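Local coordinates for BZLF1 trans-activator protein (Human herpesvirus 4, PDB 2C9L), which switches Epstein-Barr virus from latency to the lytic cycle, binding DNA as a homodimeric bZIP transcription factor that can recognise methylated CpG marks, at residues R40-L45 against I58-D63. The protein carries 2 engineered substitutions. Numbering follows the deposited sequence.
Sequences RLRLLL and IPRTPD
R42 reaches from the long helix across to the C-terminal tail of this fragment and takes hold of the backbone carbonyl of I58. The grip is end-on and forked: R42 NH1 lies 2.8 Å and R42 NH2 2.7 Å from I58 O, which sits almost in the guanidinium plane. NH1 meets the carbonyl nearly head-on, at a C=O...N angle of 162°, whereas NH2 comes in from above the carbonyl plane. A weak third bond runs from R42 NH2 to P59 O at 3.3 Å. The side chain gets that far because it is fully stretched from CG to NE; only at the end does chi4 (-75°) turn the guanidinium out of line with the chain.

This is the leucine-zipper end of the bZIP DNA-binding and dimerisation domain, where the chain leaves helix 2-48, passes through the short helix 54-57 and doubles back along the coiled coil. The same R42 NH2 makes a salt bridge to E37 of the second subunit, so one arginine joins the tail to both helices of the dimer, while the side-chain oxygen of N38 accepts a hydrogen bond from R42 NE.

Van der Waals contact between the two arginines follows: R60 CG rests 3.6 Å above the centre of the R42 guanidinium. In return, R42 CD lies over a face of the R60 guanidinium, displaced toward its rim, and the two planes are inclined by 28°. The like charges, R42 NE and R60 NH1, come within 4.0 Å, probably eased by E37 of the second subunit and by D55, salt-bridged to R60 NE.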
# COMPACT_ATOMS: atom_id res chain seq x y z
N ARG C 40 -8.83 -13.63 -2.62
CA ARG C 40 -10.22 -13.98 -2.86
C ARG C 40 -10.49 -14.21 -4.34
O ARG C 40 -11.17 -15.16 -4.71
CB ARG C 40 -11.15 -12.89 -2.33
CG ARG C 40 -11.15 -12.74 -0.82
CD ARG C 40 -12.37 -11.96 -0.36
NE ARG C 40 -13.60 -12.63 -0.78
CZ ARG C 40 -14.82 -12.21 -0.49
NH1 ARG C 40 -15.00 -11.11 0.24
NH2 ARG C 40 -15.88 -12.88 -0.92
N LEU C 41 -9.96 -13.34 -5.18
CA LEU C 41 -10.16 -13.47 -6.62
C LEU C 41 -9.49 -14.73 -7.17
O LEU C 41 -10.01 -15.36 -8.09
CB LEU C 41 -9.65 -12.22 -7.34
CG LEU C 41 -10.48 -10.94 -7.18
CD1 LEU C 41 -9.58 -9.71 -7.25
CD2 LEU C 41 -11.55 -10.90 -8.27
N ARG C 42 -8.33 -15.10 -6.62
CA ARG C 42 -7.62 -16.29 -7.07
C ARG C 42 -8.42 -17.55 -6.71
O ARG C 42 -8.39 -18.54 -7.44
CB ARG C 42 -6.22 -16.38 -6.45
CG ARG C 42 -5.19 -15.41 -7.04
CD ARG C 42 -3.85 -15.51 -6.30
NE ARG C 42 -2.85 -14.57 -6.81
CZ ARG C 42 -2.19 -14.72 -7.95
NH1 ARG C 42 -2.42 -15.78 -8.72
NH2 ARG C 42 -1.30 -13.82 -8.33
N LEU C 43 -9.12 -17.51 -5.58
CA LEU C 43 -9.91 -18.64 -5.14
C LEU C 43 -11.22 -18.75 -5.92
O LEU C 43 -11.66 -19.84 -6.26
CB LEU C 43 -10.21 -18.53 -3.64
CG LEU C 43 -10.83 -19.77 -2.99
CD1 LEU C 43 -9.88 -20.95 -3.16
CD2 LEU C 43 -11.09 -19.50 -1.52
N LEU C 44 -11.84 -17.60 -6.20
CA LEU C 44 -13.09 -17.58 -6.95
C LEU C 44 -12.84 -18.09 -8.37
O LEU C 44 -13.62 -18.85 -8.92
CB LEU C 44 -13.66 -16.17 -7.02
CG LEU C 44 -14.90 -16.00 -7.91
CD1 LEU C 44 -15.98 -16.96 -7.46
CD2 LEU C 44 -15.39 -14.56 -7.84
N LEU C 45 -11.73 -17.65 -8.96
CA LEU C 45 -11.38 -18.07 -10.32
C LEU C 45 -11.14 -19.57 -10.35
O LEU C 45 -11.44 -20.23 -11.34
CB LEU C 45 -10.13 -17.33 -10.78
CG LEU C 45 -9.66 -17.57 -12.21
CD1 LEU C 45 -10.79 -17.31 -13.21
CD2 LEU C 45 -8.47 -16.66 -12.50
N ILE C 58 -0.97 -15.86 -13.64
CA ILE C 58 -0.67 -14.61 -12.96
C ILE C 58 0.10 -14.94 -11.70
O ILE C 58 -0.48 -15.10 -10.62
CB ILE C 58 -1.96 -13.85 -12.58
CG1 ILE C 58 -2.81 -13.62 -13.84
CG2 ILE C 58 -1.61 -12.52 -11.93
CD1 ILE C 58 -4.12 -12.89 -13.57
N PRO C 59 1.44 -15.05 -11.81
CA PRO C 59 2.27 -15.38 -10.66
C PRO C 59 2.01 -14.48 -9.46
O PRO C 59 1.70 -13.30 -9.61
CB PRO C 59 3.69 -15.23 -11.21
CG PRO C 59 3.54 -14.20 -12.29
CD PRO C 59 2.26 -14.64 -12.96
N ARG C 60 2.14 -15.05 -8.27
CA ARG C 60 1.93 -14.31 -7.03
C ARG C 60 3.12 -13.39 -6.76
O ARG C 60 4.23 -13.65 -7.21
CB ARG C 60 1.76 -15.28 -5.87
CG ARG C 60 0.46 -16.06 -5.89
CD ARG C 60 0.53 -17.24 -4.94
NE ARG C 60 -0.79 -17.83 -4.69
CZ ARG C 60 -1.72 -17.26 -3.94
NH1 ARG C 60 -1.49 -16.09 -3.36
NH2 ARG C 60 -2.90 -17.86 -3.77
N THR C 61 2.87 -12.32 -6.02
CA THR C 61 3.92 -11.36 -5.67
C THR C 61 4.13 -11.45 -4.17
O THR C 61 3.20 -11.73 -3.42
CB THR C 61 3.51 -9.92 -6.04
OG1 THR C 61 3.55 -9.76 -7.47
CG2 THR C 61 4.43 -8.90 -5.40
N PRO C 62 5.37 -11.22 -3.70
CA PRO C 62 5.60 -11.29 -2.26
C PRO C 62 4.87 -10.15 -1.55
O PRO C 62 4.20 -9.34 -2.20
CB PRO C 62 7.12 -11.18 -2.15
CG PRO C 62 7.48 -10.34 -3.33
CD PRO C 62 6.62 -10.95 -4.42
N ASP C 63 5.01 -10.08 -0.24
CA ASP C 63 4.37 -9.03 0.54
C ASP C 63 5.32 -8.53 1.63
O ASP C 63 6.39 -9.15 1.81
CB ASP C 63 3.08 -9.56 1.18
CG ASP C 63 2.07 -10.02 0.15
OD1 ASP C 63 2.36 -10.99 -0.59
OD2 ASP C 63 0.97 -9.42 0.08
OXT ASP C 63 4.97 -7.53 2.29